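Local atomic coordinates of CBS domain containing membrane protein (Sphaerobacter thermophilus, PDB entry 4ESY), a protein that is of unknown function but carries at its C-terminal end a pair of CBS domains, described here, a module that in many relatives binds adenine nucleotides. Residues Gly73-Pro76 / Phe77-Glu81; Arg88-Ala92 / Pro93-His97; Gly149-Arg153 / Arg154-Lys158. One frame throughout, in Å; residues are numbered along the deposited sequence.

Contact 1. Residues Gly73-Pro76 / Phe77-Glu81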
loop_
_atom_site.group_PDB
_atom_site.type_symbol
_atom_site.label_atom_id
_atom_site.label_comp_id
_atom_site.label_asym_id
_atom_site.label_seq_id
_atom_site.Cartn_x
_atom_site.Cartn_y
_atom_site.Cartn_z
ATOM N N GLY B 73 14.824 -12.268 -7.375
ATOM C CA GLY B 73 16.260 -12.524 -7.382
ATOM C C GLY B 73 16.734 -13.101 -6.062
ATOM O O GLY B 73 17.923 -13.064 -5.741
ATOM N N SER B 74 15.796 -13.618 -5.283
ATOM C CA SER B 74 16.108 -14.208 -3.980
ATOM C C SER B 74 16.700 -13.240 -2.974
ATOM O O SER B 74 17.470 -13.652 -2.112
ATOM C CB SER B 74 17.042 -15.423 -4.123
ATOM O OG SER B 74 16.456 -16.379 -4.969
ATOM N N ILE B 75 16.326 -11.962 -3.069
ATOM C CA ILE B 75 16.761 -10.967 -2.096
ATOM C C ILE B 75 15.511 -10.396 -1.419
ATOM O O ILE B 75 14.586 -9.934 -2.094
ATOM C CB ILE B 75 17.452 -9.762 -2.797
ATOM C CG1 ILE B 75 18.654 -10.210 -3.625
ATOM C CG2 ILE B 75 17.869 -8.702 -1.802
ATOM C CD1 ILE B 75 19.121 -9.104 -4.606
ATOM N N PRO B 76 15.489 -10.404 -0.078
ATOM C CA PRO B 76 14.359 -9.783 0.600
ATOM C C PRO B 76 14.624 -8.261 0.648
ATOM O O PRO B 76 15.648 -7.808 1.171
ATOM C CB PRO B 76 14.428 -10.396 2.011
ATOM C CG PRO B 76 15.912 -10.613 2.239
ATOM C CD PRO B 76 16.557 -10.806 0.861
ATOM N N PHE B 77 13.707 -7.472 0.115
ATOM C CA PHE B 77 13.907 -6.014 0.113
ATOM C C PHE B 77 14.236 -5.472 1.521
ATOM O O PHE B 77 14.959 -4.481 1.675
ATOM C CB PHE B 77 12.689 -5.317 -0.485
ATOM C CG PHE B 77 12.810 -3.811 -0.534
ATOM C CD1 PHE B 77 13.277 -3.173 -1.687
ATOM C CD2 PHE B 77 12.481 -3.047 0.556
ATOM C CE1 PHE B 77 13.386 -1.768 -1.737
ATOM C CE2 PHE B 77 12.598 -1.627 0.514
ATOM C CZ PHE B 77 13.056 -1.009 -0.637
ATOM N N TRP B 78 13.762 -6.159 2.555
ATOM C CA TRP B 78 13.934 -5.641 3.925
ATOM C C TRP B 78 15.399 -5.515 4.324
ATOM O O TRP B 78 15.732 -4.735 5.208
ATOM C CB TRP B 78 13.198 -6.526 4.962
ATOM C CG TRP B 78 12.626 -5.710 6.081
ATOM C CD1 TRP B 78 11.973 -4.511 5.963
ATOM C CD2 TRP B 78 12.723 -5.982 7.491
ATOM N NE1 TRP B 78 11.617 -4.048 7.217
ATOM C CE2 TRP B 78 12.066 -4.933 8.168
ATOM C CE3 TRP B 78 13.283 -7.024 8.242
ATOM C CZ2 TRP B 78 11.967 -4.879 9.573
ATOM C CZ3 TRP B 78 13.175 -6.985 9.635
ATOM C CH2 TRP B 78 12.513 -5.922 10.284
ATOM N N ILE B 79 16.267 -6.282 3.664
ATOM C CA ILE B 79 17.686 -6.195 3.935
ATOM C C ILE B 79 18.228 -4.760 3.792
ATOM O O ILE B 79 19.160 -4.356 4.510
ATOM C CB ILE B 79 18.482 -7.173 3.064
ATOM C CG1 ILE B 79 19.835 -7.364 3.673
ATOM C CG2 ILE B 79 18.620 -6.687 1.584
ATOM C CD1 ILE B 79 20.556 -8.495 3.072
ATOM N N TYR B 80 17.620 -3.981 2.903
ATOM C CA TYR B 80 18.044 -2.581 2.704
ATOM C C TYR B 80 17.480 -1.632 3.770
ATOM O O TYR B 80 17.970 -0.513 3.935
ATOM C CB TYR B 80 17.695 -2.086 1.271
ATOM C CG TYR B 80 18.428 -2.882 0.206
ATOM C CD1 TYR B 80 19.780 -2.645 -0.055
ATOM C CD2 TYR B 80 17.779 -3.864 -0.538
ATOM C CE1 TYR B 80 20.461 -3.384 -0.997
ATOM C CE2 TYR B 80 18.459 -4.610 -1.490
ATOM C CZ TYR B 80 19.785 -4.360 -1.719
ATOM O OH TYR B 80 20.465 -5.099 -2.648
ATOM N N GLU B 81 16.457 -2.064 4.506
ATOM C CA GLU B 81 15.902 -1.228 5.584
ATOM C C GLU B 81 16.389 -1.606 6.973
ATOM O O GLU B 81 16.496 -0.754 7.849
ATOM C CB GLU B 81 14.371 -1.317 5.619
ATOM C CG GLU B 81 13.678 -0.885 4.355
ATOM C CD GLU B 81 12.150 -0.794 4.514
ATOM O OE1 GLU B 81 11.452 -1.699 4.042
ATOM O OE2 GLU B 81 11.636 0.180 5.092
#

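Contact 2. Residues Arg88-Ala92 / Pro93-His97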
loop_
_atom_site.group_PDB
_atom_site.type_symbol
_atom_site.label_atom_id
_atom_site.label_comp_id
_atom_site.label_asym_id
_atom_site.label_seq_id
_atom_site.Cartn_x
_atom_site.Cartn_y
_atom_site.Cartn_z
ATOM N N ARG B 88 20.307 -10.788 13.152
ATOM C CA ARG B 88 20.083 -11.634 14.327
ATOM C C ARG B 88 19.534 -12.980 13.875
ATOM O O ARG B 88 19.625 -13.969 14.592
ATOM C CB ARG B 88 19.110 -10.992 15.308
ATOM C CG ARG B 88 19.546 -9.661 15.854
ATOM C CD ARG B 88 18.392 -9.038 16.633
ATOM N NE ARG B 88 18.568 -7.597 16.763
ATOM C CZ ARG B 88 17.571 -6.740 16.939
ATOM N NH1 ARG B 88 16.310 -7.186 17.002
ATOM N NH2 ARG B 88 17.838 -5.440 17.053
ATOM N N ALA B 89 18.967 -13.002 12.674
ATOM C CA ALA B 89 18.360 -14.207 12.118
ATOM C C ALA B 89 19.299 -14.975 11.181
ATOM O O ALA B 89 19.220 -16.182 11.069
ATOM C CB ALA B 89 17.082 -13.841 11.377
ATOM N N ILE B 90 20.167 -14.242 10.501
ATOM C CA ILE B 90 20.947 -14.741 9.375
ATOM C C ILE B 90 22.420 -14.443 9.664
ATOM O O ILE B 90 22.770 -13.300 9.970
ATOM C CB ILE B 90 20.519 -13.984 8.100
ATOM C CG1 ILE B 90 19.000 -14.129 7.886
ATOM C CG2 ILE B 90 21.267 -14.466 6.897
ATOM C CD1 ILE B 90 18.433 -13.370 6.684
ATOM N N PRO B 91 23.288 -15.461 9.567
ATOM C CA PRO B 91 24.714 -15.194 9.802
ATOM C C PRO B 91 25.264 -14.108 8.847
ATOM O O PRO B 91 24.737 -13.908 7.740
ATOM C CB PRO B 91 25.386 -16.562 9.586
ATOM C CG PRO B 91 24.411 -17.360 8.782
ATOM C CD PRO B 91 23.030 -16.832 9.093
ATOM N N ALA B 92 26.264 -13.368 9.320
ATOM C CA ALA B 92 26.850 -12.260 8.556
ATOM C C ALA B 92 27.383 -12.608 7.156
ATOM O O ALA B 92 27.224 -11.812 6.247
ATOM C CB ALA B 92 27.928 -11.527 9.375
ATOM N N PRO B 93 28.029 -13.780 6.975
ATOM C CA PRO B 93 28.456 -14.037 5.590
ATOM C C PRO B 93 27.263 -14.173 4.629
ATOM O O PRO B 93 27.381 -13.831 3.460
ATOM C CB PRO B 93 29.212 -15.370 5.688
ATOM C CG PRO B 93 29.602 -15.493 7.112
ATOM C CD PRO B 93 28.513 -14.820 7.899
ATOM N N GLU B 94 26.125 -14.647 5.130
ATOM C CA GLU B 94 24.964 -14.840 4.277
ATOM C C GLU B 94 24.290 -13.517 3.937
ATOM O O GLU B 94 23.805 -13.344 2.827
ATOM C CB GLU B 94 23.965 -15.811 4.916
ATOM C CG GLU B 94 24.519 -17.214 5.074
ATOM C CD GLU B 94 25.152 -17.708 3.782
ATOM O OE1 GLU B 94 24.455 -17.717 2.734
ATOM O OE2 GLU B 94 26.357 -18.050 3.810
ATOM N N VAL B 95 24.230 -12.601 4.901
ATOM C CA VAL B 95 23.715 -11.251 4.636
ATOM C C VAL B 95 24.622 -10.565 3.627
ATOM O O VAL B 95 24.155 -9.883 2.728
ATOM C CB VAL B 95 23.656 -10.380 5.938
ATOM C CG1 VAL B 95 23.260 -8.915 5.608
ATOM C CG2 VAL B 95 22.726 -11.001 6.983
ATOM N N GLU B 96 25.930 -10.729 3.783
ATOM C CA GLU B 96 26.842 -10.078 2.860
ATOM C C GLU B 96 26.651 -10.612 1.453
ATOM O O GLU B 96 26.717 -9.860 0.477
ATOM C CB GLU B 96 28.294 -10.232 3.297
ATOM C CG GLU B 96 28.987 -8.889 3.520
ATOM C CD GLU B 96 28.796 -7.873 2.366
ATOM O OE1 GLU B 96 28.438 -6.704 2.662
ATOM O OE2 GLU B 96 29.024 -8.221 1.177
ATOM N N HIS B 97 26.370 -11.904 1.357
ATOM C CA HIS B 97 26.104 -12.522 0.064
ATOM C C HIS B 97 24.838 -11.951 -0.615
ATOM O O HIS B 97 24.773 -11.771 -1.853
ATOM C CB HIS B 97 26.000 -14.034 0.227
ATOM C CG HIS B 97 25.679 -14.741 -1.047
ATOM N ND1 HIS B 97 26.540 -14.753 -2.122
ATOM C CD2 HIS B 97 24.568 -15.410 -1.440
ATOM C CE1 HIS B 97 25.982 -15.421 -3.117
ATOM N NE2 HIS B 97 24.784 -15.826 -2.730
#

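Contact 3. Residues Gly149-Arg153 / Arg154-Lys158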
loop_
_atom_site.group_PDB
_atom_site.type_symbol
_atom_site.label_atom_id
_atom_site.label_comp_id
_atom_site.label_asym_id
_atom_site.label_seq_id
_atom_site.Cartn_x
_atom_site.Cartn_y
_atom_site.Cartn_z
ATOM N N GLY B 149 3.388 8.769 -14.060
ATOM C CA GLY B 149 2.891 8.308 -12.781
ATOM C C GLY B 149 2.578 6.831 -12.774
ATOM O O GLY B 149 2.649 6.182 -13.815
ATOM N N ILE B 150 2.241 6.309 -11.593
ATOM C CA ILE B 150 1.677 4.970 -11.450
ATOM C C ILE B 150 0.450 5.110 -10.567
ATOM O O ILE B 150 0.519 5.710 -9.504
ATOM C CB ILE B 150 2.639 3.951 -10.810
ATOM C CG1 ILE B 150 3.747 3.541 -11.771
ATOM C CG2 ILE B 150 1.872 2.656 -10.440
ATOM C CD1 ILE B 150 4.855 2.680 -11.110
ATOM N N VAL B 151 -0.682 4.610 -11.034
ATOM C CA VAL B 151 -1.906 4.708 -10.255
ATOM C C VAL B 151 -2.123 3.335 -9.617
ATOM O O VAL B 151 -2.035 2.299 -10.289
ATOM C CB VAL B 151 -3.101 5.093 -11.141
ATOM C CG1 VAL B 151 -4.451 4.858 -10.396
ATOM C CG2 VAL B 151 -2.956 6.538 -11.605
ATOM N N THR B 152 -2.314 3.317 -8.305
ATOM C CA THR B 152 -2.527 2.052 -7.611
ATOM C C THR B 152 -3.993 1.881 -7.202
ATOM O O THR B 152 -4.774 2.828 -7.203
ATOM C CB THR B 152 -1.690 1.979 -6.332
ATOM O OG1 THR B 152 -2.121 3.028 -5.457
ATOM C CG2 THR B 152 -0.211 2.188 -6.666
ATOM N N ARG B 153 -4.331 0.668 -6.796
ATOM C CA ARG B 153 -5.654 0.374 -6.273
ATOM C C ARG B 153 -5.900 1.240 -5.024
ATOM O O ARG B 153 -6.961 1.805 -4.887
ATOM C CB ARG B 153 -5.786 -1.128 -5.996
ATOM C CG ARG B 153 -7.171 -1.603 -5.644
ATOM C CD ARG B 153 -7.207 -3.132 -5.530
ATOM N NE ARG B 153 -7.104 -3.789 -6.841
ATOM C CZ ARG B 153 -8.147 -4.260 -7.530
ATOM N NH1 ARG B 153 -9.379 -4.159 -7.028
ATOM N NH2 ARG B 153 -7.966 -4.851 -8.711
ATOM N N ARG B 154 -4.899 1.385 -4.151
ATOM C CA ARG B 154 -5.049 2.257 -2.986
ATOM C C ARG B 154 -5.430 3.704 -3.334
ATOM O O ARG B 154 -6.295 4.287 -2.669
ATOM C CB ARG B 154 -3.784 2.268 -2.108
ATOM C CG ARG B 154 -3.843 3.403 -1.055
ATOM C CD ARG B 154 -2.643 3.456 -0.082
ATOM N NE ARG B 154 -2.798 4.526 0.912
ATOM C CZ ARG B 154 -1.818 4.930 1.727
ATOM N NH1 ARG B 154 -0.608 4.361 1.642
ATOM N NH2 ARG B 154 -2.029 5.911 2.615
ATOM N N ASP B 155 -4.758 4.288 -4.335
ATOM C CA ASP B 155 -5.125 5.606 -4.838
ATOM C C ASP B 155 -6.601 5.664 -5.214
ATOM O O ASP B 155 -7.314 6.619 -4.895
ATOM C CB ASP B 155 -4.323 5.987 -6.102
ATOM C CG ASP B 155 -2.789 6.074 -5.860
ATOM O OD1 ASP B 155 -2.371 6.436 -4.722
ATOM O OD2 ASP B 155 -2.007 5.785 -6.822
ATOM N N LEU B 156 -7.060 4.664 -5.929
ATOM C CA LEU B 156 -8.401 4.744 -6.457
ATOM C C LEU B 156 -9.443 4.609 -5.323
ATOM O O LEU B 156 -10.509 5.197 -5.389
ATOM C CB LEU B 156 -8.616 3.685 -7.538
ATOM C CG LEU B 156 -7.885 3.919 -8.868
ATOM C CD1 LEU B 156 -8.343 2.869 -9.861
ATOM C CD2 LEU B 156 -8.101 5.300 -9.490
ATOM N N LEU B 157 -9.088 3.875 -4.276
ATOM C CA LEU B 157 -10.039 3.600 -3.196
ATOM C C LEU B 157 -10.280 4.815 -2.326
ATOM O O LEU B 157 -11.206 4.820 -1.522
ATOM C CB LEU B 157 -9.556 2.442 -2.340
ATOM C CG LEU B 157 -9.761 1.148 -3.087
ATOM C CD1 LEU B 157 -8.959 0.009 -2.435
ATOM C CD2 LEU B 157 -11.270 0.830 -3.103
ATOM N N LYS B 158 -9.450 5.841 -2.498
ATOM C CA LYS B 158 -9.712 7.157 -1.900
ATOM C C LYS B 158 -10.842 7.902 -2.614
ATOM O O LYS B 158 -11.362 8.890 -2.098
ATOM C CB LYS B 158 -8.441 8.013 -1.935
ATOM C CG LYS B 158 -7.309 7.500 -1.016
ATOM C CD LYS B 158 -6.050 8.281 -1.282
ATOM C CE LYS B 158 -4.981 7.914 -0.279
ATOM N NZ LYS B 158 -3.776 8.676 -0.596
HETATM O O HOH W 1 0.626 6.073 -6.744
HETATM O O HOH W 2 -0.515 4.000 -3.248
#

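Contact 1. Residues Gly73-Pro76 / Phe77-Glu81
P76 O is gripped by the backbone N-H of I79 at 3.0 Å, the bond that closes a type I beta turn, P76 to I79. The N-H...O angle is a good 160°, and the donor stands 42° above the carbonyl plane, a tilt in keeping with the short i to i+3 span. Two more bonds of the same spacing follow, Y80 N to F77 O and E81 N to W78 O, and overlap as a run of successive turns in the loop between strand 61-64 and helix 83-86. Proline suits the start of this turn: its ring restrains the backbone of the residue that offers the carbonyl. One branch of I79 lies against this bond. With CG1 anti to the backbone N (chi1 -162°), CG2 folds back to 3.2 Å from P76 O, a tight approach that covers that side of the oxygen. The same CG2 meets I75 CG2 at 4.0 Å, the two isoleucines crossing obliquely, and its other neighbour is one face of the Y80 ring, above which it sits 3.6 Å, displaced toward the rim. Isoleucine suits position 79 because this methyl packs on all three while the rest of the side chain meets L98 and F99 of helix 92-102. The F77 ring packs on M44 and L45 of helix 37-46 and meets F70 edge-to-face. The carboxylate oxygen E81 OE1 lies in plane at the edge of the F77 ring and is salt-bridged to a basic side chain of a neighbouring chain. On the flank of the turn, I75 CG2 also rests against Y80 CE2, 4.1 Å away.

Contact 2. Residues Arg88-Ala92 / Pro93-His97
The flat peptide carbonyls of P91 and A92 face the amides of the first helical turn. P91 O takes V95 N at 3.2 Å, with the donor lying in the carbonyl plane, whereas E94 N reaches the same oxygen by a weak bond bent to 129°. At A92 O the amide of E96 arrives at 3.0 Å, tilted 24° from the plane. P91 is the N-cap of helix 92-102, so these bonds begin the helical pattern. Its ring packs along the turn, CG meeting E94 CG at 3.7 Å and CB meeting P93 CD at 4.0 Å. P93 suits the first turn because a residue there needs no N-H: a helix provides no preceding carbonyl for it to bind.

Across the cap I90 and V95 form a hydrophobic staple, the residue before the N-cap packing on the fourth residue after it. I90 CG2, anti to the backbone N, touches V95 CG2 at 3.8 Å and E94 CB at 3.6 Å, and the side chain crosses both partners at about a right angle. Isoleucine and valine suit these places because their CG2 methyls can meet across the cap. E94 is bent at chi2, which turns its carboxylate away from the staple; OE1 is salt-bridged to a basic side chain of a neighbouring chain. Acidic residues near a helix start are also likely to be favoured by its dipole. The staple lies at the start of helix 92-102, V95 packing on S87 in the loop after helix 83-86, while E96 OE2 forms a salt bridge with R103, just beyond the end of helix 92-102.

Contact 3. Residues Gly149-Arg153 / Arg154-Lys158
R154 lays its CB 3.8 Å from T152 OG1, then extends to a salt bridge with an acidic side chain of a neighbouring chain. D155 completes a capping box with T152: D155 N donates to T152 OG1 (3.1 Å), and D155 OD2 accepts T152 N (2.9 Å) from above the carboxylate plane. Placing OG1 between the backbone N and carbonyl carbon (chi1 62°) aims the hydroxyl at that amide. A water links I150 O to D155 OD2, donating to the latter at 2.6 Å. An alanine in place of D155 would probably leave T152 N without its carboxylate acceptor, break the capping box, and leave the water with I150 O but without its D155 partner. L156 sets CD2 against V151 CG1 at 3.8 Å, two apolar residues suited to a buried flank. L157 N bonds R153 O at 3.0 Å, nearly along the C=O axis. The sequence from G149 to D155 fits the CBS motif whose threonine and aspartate grip the nucleotide in relatives; a similar role here is only inferred. Strand 146-152 pairs antiparallel with 138-143, and V151 and L156 together pack on I127 and M131 of helix 124-134.

Overall arrangement
Along the chain the three contacts run in series, and none nests in or crosses another; each is a local turn or cap. Contact 1 coils the chain between strand 61-64 and helix 83-86. Contact 2 follows after that helix and starts helix 92-102. These two touch: I79 CD1 packs on V95 CG1 at 3.7 Å, tying the turn to the staple, their centres about 12 Å apart. Contact 3 comes much later, in the second CBS sequence range, where it joins the hairpin of strands 138-143 and 146-152 to the short helix 153-157. It touches neither of the others: its nearest atoms are about 13 Å from contact 1 and about 26 Å from contact 2.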